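Local atomic coordinates of uncharacterized protein McrA (Streptomyces coelicolor, PDB entry 5ZMO), a protein that binds phosphorothioated DNA through the sulfur-binding domain described here and probably acts, as a whole, as a type IV restriction endonuclease. Residues His28-Leu33 against Ala142-Leu147; Val41-Arg46 against Leu125-Pro130; Glu62-Val67 against Leu153-Leu158. All coordinates share one frame; numbering follows the deposited sequence. Where two conformers were deposited one is given.

Contact 1: His28-Leu33 against Ala142-Leu147; sequences HRPVLL and ARYFHL
P30 and V31 meet Y144 and F145 through carbon alone, and no hydrogen bond joins the two segments. The polar grip lies next to P30, on R29. Its NH2 forms a salt bridge with D84, and its NH1 bonds a modified group of the bound ligand, probably the phosphorothioated nucleotide. R29 itself does not touch 142-147; the neighbouring P30 faces Y144. CG of P30 sits over the centre of the tyrosine ring, 3.7 Å from the ring centroid. It lies only 12° off the ring normal, a clear CH-pi contact. CB of P30 follows toward the CG-CD2 side of the ring. The opposite face of Y144 carries CG of R143, so the ring is held between a proline and the aliphatic part of an arginine. This joins the first turn of helix 28-41 to the last turn of helix 130-144 within the sulfur-binding domain. Proline is easily placed so early in a helix, where its missing N-H breaks no helical bond. Y144 closes its helix, and F145 is the first residue to leave helical geometry. Just beyond the helix end, the F145 ring meets V31; its CZ lies 3.9 Å from V31 CG2. The methyl stands at the ring edge, near the ring plane. CG2 of V31 is anti to its own carbonyl carbon, which directs that branch to the phenylalanine. V31 also packs on V57 and M61 of helix 50-63. Y144 also packs on P18 and L27.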
loop_
_atom_site.group_PDB
_atom_site.type_symbol
_atom_site.label_atom_id
_atom_site.label_comp_id
_atom_site.label_asym_id
_atom_site.label_seq_id
_atom_site.Cartn_x
_atom_site.Cartn_y
_atom_site.Cartn_z
ATOM N N HIS A 28 4.568 -6.321 -3.054
ATOM C CA HIS A 28 4.506 -5.544 -1.781
ATOM C C HIS A 28 3.818 -4.196 -1.955
ATOM O O HIS A 28 2.843 -3.880 -1.278
ATOM C CB HIS A 28 5.857 -5.350 -1.198
ATOM C CG HIS A 28 6.585 -6.627 -0.909
ATOM N ND1 HIS A 28 6.935 -7.513 -1.907
ATOM C CD2 HIS A 28 7.078 -7.138 0.232
ATOM C CE1 HIS A 28 7.551 -8.548 -1.373
ATOM N NE2 HIS A 28 7.682 -8.337 -0.082
ATOM N N ARG A 29 4.281 -3.406 -2.948
ATOM C CA ARG A 29 3.698 -2.095 -3.211
ATOM C C ARG A 29 2.294 -2.174 -3.740
ATOM O O ARG A 29 1.445 -1.422 -3.250
ATOM C CB ARG A 29 4.667 -1.208 -4.030
ATOM C CG ARG A 29 5.729 -0.600 -3.122
ATOM C CD ARG A 29 6.705 0.235 -3.962
ATOM N NE ARG A 29 7.666 -0.594 -4.654
ATOM C CZ ARG A 29 8.416 -0.159 -5.697
ATOM N NH1 ARG A 29 9.259 -0.977 -6.303
ATOM N NH2 ARG A 29 8.279 1.073 -6.172
ATOM N N PRO A 30 2.019 -3.050 -4.746
ATOM C CA PRO A 30 0.684 -3.261 -5.203
ATOM C C PRO A 30 -0.310 -3.643 -4.108
ATOM O O PRO A 30 -1.446 -3.069 -4.097
ATOM C CB PRO A 30 0.835 -4.375 -6.269
ATOM C CG PRO A 30 2.230 -4.049 -6.845
ATOM C CD PRO A 30 3.004 -3.667 -5.665
ATOM N N VAL A 31 0.117 -4.492 -3.209
ATOM C CA VAL A 31 -0.802 -4.906 -2.098
ATOM C C VAL A 31 -1.085 -3.707 -1.148
ATOM O O VAL A 31 -2.219 -3.439 -0.807
ATOM C CB VAL A 31 -0.256 -6.110 -1.340
ATOM C CG1 VAL A 31 -0.936 -6.323 0.025
ATOM C CG2 VAL A 31 -0.354 -7.346 -2.198
ATOM N N LEU A 32 -0.074 -2.996 -0.705
ATOM C CA LEU A 32 -0.309 -1.854 0.157
ATOM C C LEU A 32 -1.125 -0.769 -0.491
ATOM O O LEU A 32 -2.096 -0.201 0.172
ATOM C CB LEU A 32 1.009 -1.338 0.730
ATOM C CG LEU A 32 0.853 -0.271 1.802
ATOM C CD1 LEU A 32 0.021 -0.706 2.951
ATOM C CD2 LEU A 32 2.240 0.144 2.281
ATOM N N LEU A 33 -0.835 -0.471 -1.780
ATOM C CA LEU A 33 -1.669 0.513 -2.504
ATOM C C LEU A 33 -3.120 0.071 -2.611
ATOM O O LEU A 33 -4.028 0.884 -2.394
ATOM C CB LEU A 33 -1.168 0.827 -3.922
ATOM C CG LEU A 33 0.121 1.632 -3.873
ATOM C CD1 LEU A 33 0.823 1.560 -5.225
ATOM C CD2 LEU A 33 -0.116 3.035 -3.484
ATOM N N ALA A 142 -5.393 -5.450 -12.808
ATOM C CA ALA A 142 -5.125 -5.950 -14.170
ATOM C C ALA A 142 -3.677 -6.236 -14.346
ATOM O O ALA A 142 -3.304 -7.237 -14.967
ATOM C CB ALA A 142 -5.566 -4.978 -15.237
ATOM N N ARG A 143 -2.828 -5.389 -13.778
ATOM C CA ARG A 143 -1.411 -5.598 -13.964
ATOM C C ARG A 143 -0.793 -6.686 -13.084
ATOM O O ARG A 143 0.136 -7.360 -13.507
ATOM C CB ARG A 143 -0.665 -4.255 -13.766
ATOM C CG ARG A 143 0.789 -4.312 -14.108
ATOM C CD ARG A 143 1.462 -2.950 -13.998
ATOM N NE ARG A 143 1.038 -1.969 -14.999
ATOM C CZ ARG A 143 1.464 -0.699 -15.013
ATOM N NH1 ARG A 143 2.313 -0.238 -14.072
ATOM N NH2 ARG A 143 1.047 0.127 -15.972
ATOM N N TYR A 144 -1.219 -6.788 -11.826
ATOM C CA TYR A 144 -0.581 -7.670 -10.846
ATOM C C TYR A 144 -1.395 -8.870 -10.368
ATOM O O TYR A 144 -0.832 -9.726 -9.723
ATOM C CB TYR A 144 -0.191 -6.834 -9.603
ATOM C CG TYR A 144 0.772 -5.739 -9.988
ATOM C CD1 TYR A 144 2.038 -6.064 -10.432
ATOM C CD2 TYR A 144 0.374 -4.396 -10.004
ATOM C CE1 TYR A 144 2.934 -5.052 -10.840
ATOM C CE2 TYR A 144 1.258 -3.389 -10.411
ATOM C CZ TYR A 144 2.530 -3.754 -10.819
ATOM O OH TYR A 144 3.399 -2.752 -11.185
ATOM N N PHE A 145 -2.724 -8.845 -10.538
ATOM C CA PHE A 145 -3.626 -9.899 -10.049
ATOM C C PHE A 145 -4.563 -10.239 -11.169
ATOM O O PHE A 145 -5.786 -10.257 -10.995
ATOM C CB PHE A 145 -4.399 -9.430 -8.799
ATOM C CG PHE A 145 -3.539 -9.165 -7.669
ATOM C CD1 PHE A 145 -2.996 -10.211 -6.966
ATOM C CD2 PHE A 145 -3.221 -7.841 -7.298
ATOM C CE1 PHE A 145 -2.102 -9.957 -5.943
ATOM C CE2 PHE A 145 -2.329 -7.597 -6.271
ATOM C CZ PHE A 145 -1.791 -8.663 -5.575
ATOM N N HIS A 146 -3.976 -10.478 -12.339
ATOM C CA HIS A 146 -4.737 -10.622 -13.566
ATOM C C HIS A 146 -5.628 -11.857 -13.465
ATOM O O HIS A 146 -6.777 -11.816 -13.889
ATOM C CB HIS A 146 -3.796 -10.731 -14.766
ATOM C CG HIS A 146 -4.499 -10.738 -16.089
ATOM N ND1 HIS A 146 -4.084 -11.523 -17.153
ATOM C CD2 HIS A 146 -5.599 -10.071 -16.518
ATOM C CE1 HIS A 146 -4.889 -11.326 -18.179
ATOM N NE2 HIS A 146 -5.824 -10.463 -17.815
ATOM N N LEU A 147 -5.086 -12.945 -12.930
ATOM C CA LEU A 147 -5.935 -14.054 -12.467
ATOM C C LEU A 147 -6.353 -13.557 -11.143
ATOM O O LEU A 147 -5.512 -13.513 -10.246
ATOM C CB LEU A 147 -5.157 -15.369 -12.225
ATOM C CG LEU A 147 -4.778 -16.289 -13.376
ATOM C CD1 LEU A 147 -5.935 -16.361 -14.346
ATOM C CD2 LEU A 147 -3.543 -15.771 -14.059
#

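Contact 2: Val41-Arg46 against Leu125-Pro130; sequences VARAPR and LLRSQP. With PO4 (phosphate ion), chain D.
R43 and R127 make the direct contact. NH2 of R43 lies 3.1 Å from CB of R127, unusually short for N against C, so its exact value is doubtful. One face of the R43 guanidinium covers the backbone of R127 at CA. The R43 chain bends at its second torsion (chi2 -75°), and this carries the group across to the helix end.

Hydrogen bonding adds little. NH1 of R43 reaches the carbonyl O of R127 at 3.2 Å, with an N-H...O angle of 121°, so the bond is weak. The acceptor belongs to the last turn of helix 120-128.

Two like charges come close here: NH2 of R43 is 4.1 Å from NE of R127, with no bond between them, and the two guanidinium planes are 56° apart. R127 bends at chi2 and chi3 and points NH2 of the same guanidinium toward a phosphate ion. This NH2 of R127 comes within 3.7 Å of phosphate O3, a near approach and not a bond. R46 meets the same ion with its edge, in plane. The bond from R46 NE to phosphate O1 is nearly straight but long, at 3.4 Å, and is weak. N124 ND2 also bonds the ion. The phosphate probably comes from the crystallisation liquor, and its negative charge would be expected to offset the positive charge of R46 and R127. R46 is further held through NH2 by the carbonyl of L118.

The site is on the surface, where two helices end. Helix 28-41 finishes in a Schellman motif, with R43 at positive phi. The loop then runs on to strand 47-49, tied by A44 O to the hydroxyl of Y123. L126 of helix 120-128 packs on I37 and A40 of helix 28-41.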
loop_
_atom_site.group_PDB
_atom_site.type_symbol
_atom_site.label_atom_id
_atom_site.label_comp_id
_atom_site.label_asym_id
_atom_site.label_seq_id
_atom_site.Cartn_x
_atom_site.Cartn_y
_atom_site.Cartn_z
ATOM N N VAL A 41 -11.871 4.491 0.339
ATOM C CA VAL A 41 -13.240 4.216 -0.033
ATOM C C VAL A 41 -14.124 3.898 1.176
ATOM O O VAL A 41 -15.291 4.324 1.197
ATOM C CB VAL A 41 -13.251 3.116 -1.155
ATOM C CG1 VAL A 41 -14.619 2.431 -1.310
ATOM C CG2 VAL A 41 -12.768 3.777 -2.450
ATOM N N ALA A 42 -13.627 3.200 2.188
ATOM C CA ALA A 42 -14.394 2.976 3.401
ATOM C C ALA A 42 -14.340 4.203 4.363
ATOM O O ALA A 42 -14.864 4.103 5.434
ATOM C CB ALA A 42 -13.920 1.750 4.124
ATOM N N ARG A 43 -13.635 5.280 3.995
ATOM C CA ARG A 43 -13.509 6.514 4.824
ATOM C C ARG A 43 -12.835 6.228 6.123
ATOM O O ARG A 43 -13.129 6.860 7.166
ATOM C CB ARG A 43 -14.879 7.149 5.131
ATOM C CG ARG A 43 -15.860 7.173 3.994
ATOM C CD ARG A 43 -15.465 8.222 3.021
ATOM N NE ARG A 43 -16.247 8.068 1.806
ATOM C CZ ARG A 43 -16.446 9.027 0.912
ATOM N NH1 ARG A 43 -17.167 8.756 -0.170
ATOM N NH2 ARG A 43 -15.957 10.264 1.100
ATOM N N ALA A 44 -11.915 5.287 6.111
ATOM C CA ALA A 44 -11.103 5.121 7.288
ATOM C C ALA A 44 -10.187 6.345 7.361
ATOM O O ALA A 44 -9.970 7.025 6.339
ATOM C CB ALA A 44 -10.314 3.814 7.260
ATOM N N PRO A 45 -9.581 6.590 8.542
ATOM C CA PRO A 45 -8.693 7.741 8.646
ATOM C C PRO A 45 -7.583 7.642 7.632
ATOM O O PRO A 45 -7.085 6.532 7.369
ATOM C CB PRO A 45 -8.152 7.618 10.089
ATOM C CG PRO A 45 -9.239 6.880 10.848
ATOM C CD PRO A 45 -9.676 5.857 9.819
ATOM N N ARG A 46 -7.161 8.768 7.083
ATOM C CA ARG A 46 -6.074 8.764 6.068
ATOM C C ARG A 46 -4.734 8.279 6.611
ATOM O O ARG A 46 -4.054 7.480 5.947
ATOM C CB ARG A 46 -5.871 10.148 5.484
ATOM C CG ARG A 46 -4.706 10.298 4.527
ATOM C CD ARG A 46 -4.679 11.680 3.832
ATOM N NE ARG A 46 -4.265 12.691 4.798
ATOM C CZ ARG A 46 -3.001 13.028 5.093
ATOM N NH1 ARG A 46 -2.794 13.985 6.009
ATOM N NH2 ARG A 46 -1.938 12.521 4.482
ATOM N N LEU A 125 -9.151 12.899 -3.404
ATOM C CA LEU A 125 -9.625 12.486 -4.738
ATOM C C LEU A 125 -10.397 11.149 -4.693
ATOM O O LEU A 125 -11.483 11.022 -5.260
ATOM C CB LEU A 125 -8.458 12.382 -5.744
ATOM C CG LEU A 125 -8.730 11.711 -7.075
ATOM C CD1 LEU A 125 -9.697 12.550 -7.876
ATOM C CD2 LEU A 125 -7.456 11.508 -7.842
ATOM N N LEU A 126 -9.801 10.118 -4.038
ATOM C CA LEU A 126 -10.445 8.839 -3.882
ATOM C C LEU A 126 -11.835 8.921 -3.248
ATOM O O LEU A 126 -12.728 8.186 -3.634
ATOM C CB LEU A 126 -9.553 7.855 -3.062
ATOM C CG LEU A 126 -8.436 7.163 -3.834
ATOM C CD1 LEU A 126 -7.914 7.813 -5.075
ATOM C CD2 LEU A 126 -7.296 6.717 -2.926
ATOM N N ARG A 127 -11.986 9.743 -2.226
ATOM C CA ARG A 127 -13.286 9.808 -1.546
ATOM C C ARG A 127 -14.304 10.564 -2.400
ATOM O O ARG A 127 -15.513 10.211 -2.428
ATOM C CB ARG A 127 -13.178 10.619 -0.267
ATOM C CG ARG A 127 -12.061 10.286 0.663
ATOM C CD ARG A 127 -11.710 11.644 1.296
ATOM N NE ARG A 127 -12.412 11.748 2.536
ATOM C CZ ARG A 127 -12.553 12.820 3.284
ATOM N NH1 ARG A 127 -13.178 12.604 4.423
ATOM N NH2 ARG A 127 -12.027 14.018 2.991
ATOM N N SER A 128 -13.836 11.644 -3.010
ATOM C CA SER A 128 -14.672 12.503 -3.866
ATOM C C SER A 128 -15.015 11.967 -5.249
ATOM O O SER A 128 -16.106 12.293 -5.784
ATOM C CB SER A 128 -14.078 13.887 -3.962
ATOM O OG SER A 128 -12.983 13.975 -4.850
ATOM N N GLN A 129 -14.121 11.177 -5.858
ATOM C CA GLN A 129 -14.327 10.651 -7.208
ATOM C C GLN A 129 -14.114 9.177 -7.157
ATOM O O GLN A 129 -12.959 8.679 -7.356
ATOM C CB GLN A 129 -13.382 11.316 -8.205
ATOM C CG GLN A 129 -13.567 12.809 -8.379
ATOM C CD GLN A 129 -14.806 13.129 -9.206
ATOM O OE1 GLN A 129 -15.884 13.516 -8.685
ATOM N NE2 GLN A 129 -14.647 13.027 -10.487
ATOM N N PRO A 130 -15.161 8.450 -6.811
ATOM C CA PRO A 130 -15.060 6.999 -6.717
ATOM C C PRO A 130 -14.710 6.305 -8.040
ATOM O O PRO A 130 -13.998 5.302 -8.003
ATOM C CB PRO A 130 -16.451 6.592 -6.180
ATOM C CG PRO A 130 -16.867 7.781 -5.407
ATOM C CD PRO A 130 -16.484 8.898 -6.309
HETATM P P PO4 D . -8.235 14.723 5.288
HETATM O O1 PO4 D . -7.090 14.081 6.085
HETATM O O2 PO4 D . -7.773 16.173 5.150
HETATM O O3 PO4 D . -9.699 14.637 5.864
HETATM O O4 PO4 D . -8.242 14.114 3.907
#

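Contact 3: Glu62-Val67 against Leu153-Leu158; sequences EKYGQV and LEDFGL
The hydroxyl of Y64 approaches the carboxylate of D155 from above its plane, 47° out of it. The bond from Y64 OH to D155 OD2 is nonetheless short, at 2.8 Å. Y64 is the donor, and the acceptor lies close to the plane of its ring. A second charge stands nearby. CG of K63 is anti to the backbone N (chi1 -179°) and the chain stays extended, which carries NZ out to D155. NZ of K63 lies 4.0 Å from the same OD2 of D155, a long salt bridge. Both partners may draw negative charge onto that oxygen. K63 also lays its CG over one face of the Y64 ring, toward the rim.

Next to the polar pair, F156 turns an edge to the face of Y64 in an offset edge-to-face contact. The centroids are 5.7 Å apart and the planes meet at 62°. The closest atoms are CE1 of F156 and CD2 of Y64, at 3.7 Å. F156 is buried against V31 and L34 of helix 28-41 and L60 of helix 50-63, while K63 and D155 lie at the exposed side. P149 also packs on Y64.

Residues 153-158 end helix 152-155 in a Schellman motif. L158 N bonds back to L153 O at 2.8 Å, G157 N bonds E154 O, and G157, at the C' position, takes the positive phi of the motif.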
loop_
_atom_site.group_PDB
_atom_site.type_symbol
_atom_site.label_atom_id
_atom_site.label_comp_id
_atom_site.label_asym_id
_atom_site.label_seq_id
_atom_site.Cartn_x
_atom_site.Cartn_y
_atom_site.Cartn_z
ATOM N N GLU A 62 0.681 -12.196 2.873
ATOM C CA GLU A 62 0.853 -13.644 2.831
ATOM C C GLU A 62 -0.085 -14.351 1.869
ATOM O O GLU A 62 0.352 -15.213 1.075
ATOM C CB GLU A 62 0.711 -14.208 4.268
ATOM C CG GLU A 62 1.801 -13.785 5.195
ATOM C CD GLU A 62 1.421 -13.799 6.677
ATOM O OE1 GLU A 62 2.382 -13.599 7.459
ATOM O OE2 GLU A 62 0.206 -14.048 6.978
ATOM N N LYS A 63 -1.379 -14.047 1.941
ATOM C CA LYS A 63 -2.336 -14.737 1.113
ATOM C C LYS A 63 -2.234 -14.356 -0.381
ATOM O O LYS A 63 -2.107 -15.222 -1.254
ATOM C CB LYS A 63 -3.748 -14.485 1.676
ATOM C CG LYS A 63 -4.814 -15.186 0.884
ATOM C CD LYS A 63 -6.156 -15.161 1.578
ATOM C CE LYS A 63 -7.115 -15.978 0.738
ATOM N NZ LYS A 63 -8.370 -16.160 1.481
ATOM N N TYR A 64 -2.267 -13.061 -0.682
ATOM C CA TYR A 64 -2.341 -12.572 -2.090
ATOM C C TYR A 64 -0.983 -12.156 -2.668
ATOM O O TYR A 64 -0.781 -12.164 -3.867
ATOM C CB TYR A 64 -3.292 -11.433 -2.194
ATOM C CG TYR A 64 -4.657 -11.838 -1.801
ATOM C CD1 TYR A 64 -5.427 -12.657 -2.618
ATOM C CD2 TYR A 64 -5.152 -11.529 -0.582
ATOM C CE1 TYR A 64 -6.719 -13.095 -2.204
ATOM C CE2 TYR A 64 -6.378 -11.953 -0.166
ATOM C CZ TYR A 64 -7.186 -12.727 -0.993
ATOM O OH TYR A 64 -8.423 -13.119 -0.482
ATOM N N GLY A 65 -0.061 -11.774 -1.809
ATOM C CA GLY A 65 1.268 -11.267 -2.227
ATOM C C GLY A 65 2.418 -12.269 -2.308
ATOM O O GLY A 65 3.557 -11.851 -2.554
ATOM N N GLN A 66 2.173 -13.550 -2.007
ATOM C CA GLN A 66 3.268 -14.580 -2.077
ATOM C C GLN A 66 4.442 -14.329 -1.154
ATOM O O GLN A 66 5.596 -14.698 -1.485
ATOM C CB GLN A 66 3.878 -14.689 -3.505
ATOM C CG GLN A 66 2.922 -14.617 -4.661
ATOM C CD GLN A 66 3.564 -14.954 -6.009
ATOM O OE1 GLN A 66 4.715 -14.587 -6.311
ATOM N NE2 GLN A 66 2.798 -15.640 -6.838
ATOM N N VAL A 67 4.222 -13.652 -0.031
ATOM C CA VAL A 67 5.333 -13.383 0.864
ATOM C C VAL A 67 5.262 -14.482 1.916
ATOM O O VAL A 67 4.213 -15.025 2.170
ATOM C CB VAL A 67 5.247 -11.969 1.476
ATOM C CG1 VAL A 67 4.767 -10.973 0.424
ATOM C CG2 VAL A 67 4.352 -11.995 2.685
ATOM N N LEU A 153 -11.287 -9.174 -3.778
ATOM C CA LEU A 153 -12.088 -7.949 -3.707
ATOM C C LEU A 153 -12.679 -7.716 -2.341
ATOM O O LEU A 153 -12.511 -6.613 -1.790
ATOM C CB LEU A 153 -13.191 -7.951 -4.782
ATOM C CG LEU A 153 -12.880 -7.364 -6.158
ATOM C CD1 LEU A 153 -11.446 -7.546 -6.578
ATOM C CD2 LEU A 153 -13.880 -7.823 -7.225
ATOM N N GLU A 154 -13.286 -8.746 -1.750
ATOM C CA GLU A 154 -13.799 -8.649 -0.389
ATOM C C GLU A 154 -12.703 -8.328 0.616
ATOM O O GLU A 154 -12.894 -7.470 1.484
ATOM C CB GLU A 154 -14.571 -9.909 0.038
ATOM C CG GLU A 154 -16.005 -9.954 -0.457
ATOM C CD GLU A 154 -16.874 -8.793 0.074
ATOM O OE1 GLU A 154 -17.849 -8.422 -0.630
ATOM O OE2 GLU A 154 -16.581 -8.252 1.176
ATOM N N ASP A 155 -11.553 -8.979 0.502
ATOM C CA ASP A 155 -10.525 -8.847 1.546
ATOM C C ASP A 155 -9.843 -7.477 1.507
ATOM O O ASP A 155 -9.361 -6.974 2.550
ATOM C CB ASP A 155 -9.484 -9.974 1.497
ATOM C CG ASP A 155 -10.000 -11.298 2.138
ATOM O OD1 ASP A 155 -11.135 -11.299 2.692
ATOM O OD2 ASP A 155 -9.270 -12.312 2.074
ATOM N N PHE A 156 -9.845 -6.870 0.335
ATOM C CA PHE A 156 -9.304 -5.506 0.169
ATOM C C PHE A 156 -10.363 -4.397 0.307
ATOM O O PHE A 156 -10.043 -3.238 0.176
ATOM C CB PHE A 156 -8.568 -5.378 -1.161
ATOM C CG PHE A 156 -7.213 -5.999 -1.152
ATOM C CD1 PHE A 156 -7.066 -7.356 -1.311
ATOM C CD2 PHE A 156 -6.060 -5.243 -0.890
ATOM C CE1 PHE A 156 -5.825 -7.952 -1.298
ATOM C CE2 PHE A 156 -4.815 -5.852 -0.872
ATOM C CZ PHE A 156 -4.687 -7.200 -1.053
ATOM N N GLY A 157 -11.635 -4.737 0.535
ATOM C CA GLY A 157 -12.706 -3.782 0.572
ATOM C C GLY A 157 -13.118 -3.115 -0.713
ATOM O O GLY A 157 -13.530 -1.986 -0.711
ATOM N N LEU A 158 -12.983 -3.819 -1.840
ATOM C CA LEU A 158 -13.163 -3.249 -3.133
ATOM C C LEU A 158 -14.335 -3.905 -3.897
ATOM O O LEU A 158 -14.552 -3.587 -5.046
ATOM C CB LEU A 158 -11.872 -3.444 -3.916
ATOM C CG LEU A 158 -10.610 -2.801 -3.321
ATOM C CD1 LEU A 158 -9.447 -3.229 -4.174
ATOM C CD2 LEU A 158 -10.688 -1.311 -3.354
#

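In the fold
Contacts 1 and 3 form one continuous patch, with centres 9 Å apart. CE1 of F145 lies 3.3 Å from O of Y64, and CE2 of F156 lies 3.5 Å from O of V31. The two contacts alternate along the chain, so helices 28-41 and 50-63 are both tied to the C-terminal part of the domain. Contact 2 is nested inside the loop closed by contact 1, and its centre is 19 Å from that of either other contact. They also differ in distance to the bound DNA: the nearest atoms are about 4 Å away for contact 1, about 6 Å for contact 3 and about 19 Å for contact 2.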